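Local coordinates for lipoprotein, putative (Bacillus anthracis, PDB 4O4A) that is of unknown function but, as a putative lipoprotein of an uncharacterised family, may bind lipid, at residues Y38-A51 with K153-M166. Residues are numbered along the deposited sequence; the frame is centred on the assembly and turned at random.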
loop_
_atom_site.group_PDB
_atom_site.type_symbol
_atom_site.label_atom_id
_atom_site.label_comp_id
_atom_site.label_asym_id
_atom_site.label_seq_id
_atom_site.Cartn_x
_atom_site.Cartn_y
_atom_site.Cartn_z
ATOM N N TYR B 38 16.231 15.562 -10.213
ATOM C CA TYR B 38 15.083 14.781 -10.679
ATOM C C TYR B 38 15.380 13.329 -10.987
ATOM O O TYR B 38 16.459 12.972 -11.471
ATOM C CB TYR B 38 14.467 15.401 -11.919
ATOM C CG TYR B 38 13.164 14.738 -12.313
ATOM C CD1 TYR B 38 11.963 15.098 -11.686
ATOM C CD2 TYR B 38 13.121 13.756 -13.296
ATOM C CE1 TYR B 38 10.767 14.500 -12.028
ATOM C CE2 TYR B 38 11.928 13.157 -13.644
ATOM C CZ TYR B 38 10.759 13.541 -13.004
ATOM O OH TYR B 38 9.581 12.961 -13.338
ATOM N N GLU B 39 14.396 12.493 -10.691
ATOM C CA GLU B 39 14.490 11.078 -10.953
ATOM C C GLU B 39 13.101 10.624 -11.320
ATOM O O GLU B 39 12.131 11.025 -10.690
ATOM C CB GLU B 39 15.014 10.326 -9.725
ATOM C CG GLU B 39 15.395 8.869 -9.988
ATOM C CD GLU B 39 16.181 8.235 -8.836
ATOM O OE1 GLU B 39 16.126 8.767 -7.701
ATOM O OE2 GLU B 39 16.878 7.215 -9.075
ATOM N N GLY B 40 12.994 9.822 -12.372
ATOM C CA GLY B 40 11.708 9.298 -12.751
ATOM C C GLY B 40 11.319 9.498 -14.186
ATOM O O GLY B 40 12.159 9.618 -15.064
ATOM N N ASP B 41 10.017 9.540 -14.399
ATOM C CA ASP B 41 9.432 9.660 -15.714
ATOM C C ASP B 41 9.625 11.025 -16.314
ATOM O O ASP B 41 9.570 12.014 -15.611
ATOM C CB ASP B 41 7.953 9.370 -15.619
ATOM C CG ASP B 41 7.676 7.988 -15.077
ATOM O OD1 ASP B 41 8.219 7.014 -15.638
ATOM O OD2 ASP B 41 6.919 7.875 -14.093
ATOM N N LEU B 42 9.851 11.059 -17.629
ATOM C CA LEU B 42 10.045 12.292 -18.364
ATOM C C LEU B 42 9.095 12.323 -19.550
ATOM O O LEU B 42 8.875 11.307 -20.226
ATOM C CB LEU B 42 11.472 12.397 -18.879
ATOM C CG LEU B 42 12.556 12.493 -17.827
ATOM C CD1 LEU B 42 13.922 12.349 -18.468
ATOM C CD2 LEU B 42 12.461 13.799 -17.075
ATOM N N ILE B 43 8.542 13.494 -19.811
ATOM C CA ILE B 43 7.637 13.646 -20.916
ATOM C C ILE B 43 7.948 14.907 -21.702
ATOM O O ILE B 43 8.169 15.976 -21.136
ATOM C CB ILE B 43 6.181 13.703 -20.442
ATOM C CG1 ILE B 43 5.827 12.446 -19.640
ATOM C CG2 ILE B 43 5.258 13.846 -21.633
ATOM C CD1 ILE B 43 4.404 12.392 -19.114
ATOM N N VAL B 44 7.968 14.753 -23.021
ATOM C CA VAL B 44 8.173 15.865 -23.925
ATOM C C VAL B 44 6.954 15.904 -24.806
ATOM O O VAL B 44 6.561 14.873 -25.364
ATOM C CB VAL B 44 9.393 15.668 -24.826
ATOM C CG1 VAL B 44 9.576 16.890 -25.715
ATOM C CG2 VAL B 44 10.641 15.452 -23.996
ATOM N N VAL B 45 6.325 17.060 -24.920
ATOM C CA VAL B 45 5.144 17.176 -25.771
ATOM C C VAL B 45 5.421 18.221 -26.820
ATOM O O VAL B 45 5.824 19.336 -26.502
ATOM C CB VAL B 45 3.896 17.558 -24.987
ATOM C CG1 VAL B 45 2.691 17.622 -25.925
ATOM C CG2 VAL B 45 3.645 16.558 -23.876
ATOM N N TYR B 46 5.203 17.848 -28.071
ATOM C CA TYR B 46 5.477 18.730 -29.191
ATOM C C TYR B 46 4.219 19.347 -29.784
ATOM O O TYR B 46 3.088 18.996 -29.426
ATOM C CB TYR B 46 6.194 17.939 -30.290
ATOM C CG TYR B 46 7.579 17.449 -29.910
ATOM C CD1 TYR B 46 7.743 16.300 -29.157
ATOM C CD2 TYR B 46 8.714 18.126 -30.335
ATOM C CE1 TYR B 46 9.005 15.852 -28.813
ATOM C CE2 TYR B 46 9.977 17.689 -30.004
ATOM C CZ TYR B 46 10.115 16.547 -29.238
ATOM O OH TYR B 46 11.375 16.095 -28.925
ATOM N N ASN B 47 4.448 20.285 -30.694
ATOM C CA ASN B 47 3.391 20.956 -31.412
ATOM C C ASN B 47 2.386 21.646 -30.496
ATOM O O ASN B 47 1.207 21.698 -30.794
ATOM C CB ASN B 47 2.682 19.959 -32.318
ATOM C CG ASN B 47 1.851 20.634 -33.372
ATOM O OD1 ASN B 47 2.224 21.684 -33.897
ATOM N ND2 ASN B 47 0.725 20.034 -33.699
ATOM N N VAL B 48 2.870 22.188 -29.388
ATOM C CA VAL B 48 2.023 22.915 -28.456
ATOM C C VAL B 48 2.122 24.398 -28.807
ATOM O O VAL B 48 3.162 25.023 -28.589
ATOM C CB VAL B 48 2.482 22.707 -27.013
ATOM C CG1 VAL B 48 1.606 23.491 -26.045
ATOM C CG2 VAL B 48 2.461 21.228 -26.673
ATOM N N PRO B 49 1.044 24.972 -29.338
ATOM C CA PRO B 49 1.105 26.377 -29.732
ATOM C C PRO B 49 1.238 27.306 -28.535
ATOM O O PRO B 49 0.615 27.077 -27.501
ATOM C CB PRO B 49 -0.231 26.603 -30.444
ATOM C CG PRO B 49 -1.155 25.602 -29.829
ATOM C CD PRO B 49 -0.312 24.415 -29.467
ATOM N N GLY B 50 2.052 28.347 -28.687
ATOM C CA GLY B 50 2.286 29.305 -27.613
ATOM C C GLY B 50 3.526 28.930 -26.834
ATOM O O GLY B 50 4.157 29.781 -26.210
ATOM N N ALA B 51 3.890 27.652 -26.873
ATOM C CA ALA B 51 5.081 27.186 -26.181
ATOM C C ALA B 51 6.326 27.631 -26.929
ATOM O O ALA B 51 6.270 27.997 -28.101
ATOM C CB ALA B 51 5.069 25.677 -26.058
ATOM N N LYS B 153 1.038 11.093 -14.979
ATOM C CA LYS B 153 1.826 12.288 -15.260
ATOM C C LYS B 153 1.372 12.914 -16.577
ATOM O O LYS B 153 1.236 14.132 -16.670
ATOM C CB LYS B 153 3.321 11.964 -15.294
ATOM C CG LYS B 153 4.199 13.159 -15.647
ATOM C CD LYS B 153 5.695 12.835 -15.683
ATOM C CE LYS B 153 6.403 13.030 -14.352
ATOM N NZ LYS B 153 6.469 14.469 -14.015
HETATM N N MSE B 154 1.127 12.065 -17.575
HETATM C CA MSE B 154 0.689 12.503 -18.900
HETATM C C MSE B 154 -0.710 13.058 -18.839
HETATM O O MSE B 154 -1.016 14.110 -19.408
HETATM C CB MSE B 154 0.737 11.298 -19.848
HETATM C CG MSE B 154 0.168 11.594 -21.235
HETATM SE SE MSE B 154 1.181 13.029 -22.146
HETATM C CE MSE B 154 2.405 11.925 -23.159
ATOM N N ARG B 155 -1.573 12.336 -18.156
ATOM C CA ARG B 155 -2.945 12.739 -18.003
ATOM C C ARG B 155 -2.980 14.153 -17.451
ATOM O O ARG B 155 -3.658 15.006 -18.000
ATOM C CB ARG B 155 -3.643 11.789 -17.040
ATOM C CG ARG B 155 -5.137 11.923 -17.053
ATOM C CD ARG B 155 -5.833 10.901 -16.128
ATOM N NE ARG B 155 -5.214 9.603 -16.210
ATOM C CZ ARG B 155 -4.698 8.909 -15.196
ATOM N NH1 ARG B 155 -4.788 9.316 -13.932
ATOM N NH2 ARG B 155 -4.153 7.734 -15.453
ATOM N N ASP B 156 -2.214 14.400 -16.387
ATOM C CA ASP B 156 -2.170 15.710 -15.747
ATOM C C ASP B 156 -1.515 16.757 -16.620
ATOM O O ASP B 156 -1.953 17.902 -16.647
ATOM C CB ASP B 156 -1.440 15.637 -14.404
ATOM C CG ASP B 156 -2.149 14.735 -13.391
ATOM O OD1 ASP B 156 -3.379 14.519 -13.513
ATOM O OD2 ASP B 156 -1.477 14.245 -12.457
ATOM N N LEU B 157 -0.481 16.371 -17.345
ATOM C CA LEU B 157 0.229 17.313 -18.202
ATOM C C LEU B 157 -0.653 17.807 -19.330
ATOM O O LEU B 157 -0.618 18.985 -19.672
ATOM C CB LEU B 157 1.490 16.677 -18.780
ATOM C CG LEU B 157 2.279 17.548 -19.763
ATOM C CD1 LEU B 157 2.678 18.880 -19.141
ATOM C CD2 LEU B 157 3.499 16.817 -20.281
HETATM N N MSE B 158 -1.440 16.912 -19.918
HETATM C CA MSE B 158 -2.334 17.300 -21.005
HETATM C C MSE B 158 -3.340 18.297 -20.518
HETATM O O MSE B 158 -3.674 19.247 -21.228
HETATM C CB MSE B 158 -3.015 16.083 -21.578
HETATM C CG MSE B 158 -2.014 15.303 -22.411
HETATM SE SE MSE B 158 -1.232 16.273 -23.937
HETATM C CE MSE B 158 -2.929 16.889 -24.697
ATOM N N GLN B 159 -3.816 18.109 -19.298
ATOM C CA GLN B 159 -4.764 19.027 -18.733
ATOM C C GLN B 159 -4.105 20.386 -18.532
ATOM O O GLN B 159 -4.703 21.402 -18.873
ATOM C CB GLN B 159 -5.316 18.493 -17.419
ATOM C CG GLN B 159 -6.387 19.370 -16.807
ATOM C CD GLN B 159 -7.071 18.678 -15.673
ATOM O OE1 GLN B 159 -8.311 18.594 -15.617
ATOM N NE2 GLN B 159 -6.276 18.122 -14.784
ATOM N N ARG B 160 -2.895 20.407 -17.966
ATOM C CA ARG B 160 -2.182 21.674 -17.763
ATOM C C ARG B 160 -1.987 22.376 -19.088
ATOM O O ARG B 160 -2.079 23.597 -19.158
ATOM C CB ARG B 160 -0.823 21.550 -17.018
ATOM C CG ARG B 160 -0.966 21.354 -15.514
ATOM C CD ARG B 160 0.342 21.593 -14.726
ATOM N NE ARG B 160 1.563 21.003 -15.319
ATOM C CZ ARG B 160 1.934 19.722 -15.196
ATOM N NH1 ARG B 160 3.070 19.306 -15.753
ATOM N NH2 ARG B 160 1.174 18.847 -14.531
ATOM N N ILE B 161 -1.727 21.600 -20.137
ATOM C CA ILE B 161 -1.546 22.152 -21.476
ATOM C C ILE B 161 -2.829 22.789 -21.995
ATOM O O ILE B 161 -2.843 23.954 -22.377
ATOM C CB ILE B 161 -1.068 21.077 -22.473
ATOM C CG1 ILE B 161 0.397 20.725 -22.191
ATOM C CG2 ILE B 161 -1.188 21.581 -23.905
ATOM C CD1 ILE B 161 0.942 19.601 -23.043
ATOM N N GLN B 162 -3.907 22.019 -22.007
ATOM C CA GLN B 162 -5.187 22.526 -22.476
ATOM C C GLN B 162 -5.619 23.784 -21.717
ATOM O O GLN B 162 -6.061 24.762 -22.316
ATOM C CB GLN B 162 -6.226 21.401 -22.430
ATOM C CG GLN B 162 -6.072 20.418 -23.595
ATOM C CD GLN B 162 -6.986 20.713 -24.782
ATOM O OE1 GLN B 162 -8.109 21.195 -24.617
ATOM N NE2 GLN B 162 -6.533 20.365 -25.977
ATOM N N GLU B 163 -5.422 23.775 -20.412
ATOM C CA GLU B 163 -5.802 24.876 -19.551
ATOM C C GLU B 163 -4.920 26.128 -19.751
ATOM O O GLU B 163 -5.430 27.183 -20.081
ATOM C CB GLU B 163 -5.847 24.295 -18.121
ATOM C CG GLU B 163 -6.136 25.158 -16.892
ATOM C CD GLU B 163 -6.350 24.311 -15.627
ATOM O OE1 GLU B 163 -6.319 23.064 -15.711
ATOM O OE2 GLU B 163 -6.560 24.887 -14.534
ATOM N N ARG B 164 -3.605 25.995 -19.640
ATOM C CA ARG B 164 -2.690 27.134 -19.792
ATOM C C ARG B 164 -2.544 27.635 -21.224
ATOM O O ARG B 164 -2.633 28.835 -21.477
ATOM C CB ARG B 164 -1.293 26.767 -19.245
ATOM C CG ARG B 164 -0.358 27.964 -19.028
ATOM C CD ARG B 164 0.179 28.604 -20.299
ATOM N NE ARG B 164 0.970 29.800 -20.025
ATOM C CZ ARG B 164 2.248 29.814 -19.648
ATOM N NH1 ARG B 164 2.921 28.681 -19.446
ATOM N NH2 ARG B 164 2.856 30.978 -19.442
ATOM N N TYR B 165 -2.339 26.733 -22.174
ATOM C CA TYR B 165 -2.060 27.167 -23.539
ATOM C C TYR B 165 -3.296 27.338 -24.408
ATOM O O TYR B 165 -3.192 27.931 -25.479
ATOM C CB TYR B 165 -0.988 26.262 -24.196
ATOM C CG TYR B 165 0.372 26.349 -23.527
ATOM C CD1 TYR B 165 0.806 25.363 -22.635
ATOM C CD2 TYR B 165 1.222 27.417 -23.782
ATOM C CE1 TYR B 165 2.051 25.440 -22.030
ATOM C CE2 TYR B 165 2.464 27.501 -23.180
ATOM C CZ TYR B 165 2.873 26.513 -22.308
ATOM O OH TYR B 165 4.105 26.621 -21.717
HETATM N N MSE B 166 -4.474 26.903 -23.963
HETATM C CA MSE B 166 -5.642 27.089 -24.840
HETATM C C MSE B 166 -7.062 27.071 -24.346
HETATM O O MSE B 166 -7.940 26.992 -25.186
HETATM C CB MSE B 166 -5.474 26.080 -26.023
HETATM C CG MSE B 166 -5.000 24.627 -25.767
HETATM SE SE MSE B 166 -3.618 24.139 -27.094
HETATM C CE MSE B 166 -4.803 24.119 -28.662
#
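V48 lies over one face of the Y165 ring, its CG1 4.3 Å from the ring centroid in a CH-pi contact, while the aliphatic CD of R164, the preceding residue on the helix, covers the opposite face. From V48's side, P49 O and the backbone of G50 and A51 approach the ring obliquely. V48 to A51 form a type II beta turn, closed by A51 N to V48 O and with G50 at positive phi. R164 and Y165 are both poorly ordered, so their finer placement deserves caution. Beyond the ring, P49 CG rests against the SE of selenomethionine M166, at 4.0 Å, the two side chains meeting roughly at right angles.

Along the strand, I43 and V45 both point at the helix. I43 is gripped on two branches: CD1, extended at chi2 180°, lies 3.6 Å from K153 CG, while CG2 sits 3.7 Å from L157 CD2 and also meets the methyl of selenomethionine M154. V45 CG2 shares that same L157 methyl, and V45 CG1 meets I161 CD1 tip to tip at 3.9 Å.

K153 leaves the helix extended, then bends at chi3 (-90°), bringing CE near Y38 OH. Its NZ goes on to hydrogen-bond D68 O, whereas D41's carboxylate makes a salt bridge with R140; K153 and D41 form none with each other.

At closest approach the axes of strand 40-45 and helix 153-166 are 9.8 Å apart, crossing at -35°. Helix 149-166 thus lies on one face of the sheet 70-72/40-45/117-126/104-114, local helix-on-sheet packing as in alpha+beta proteins.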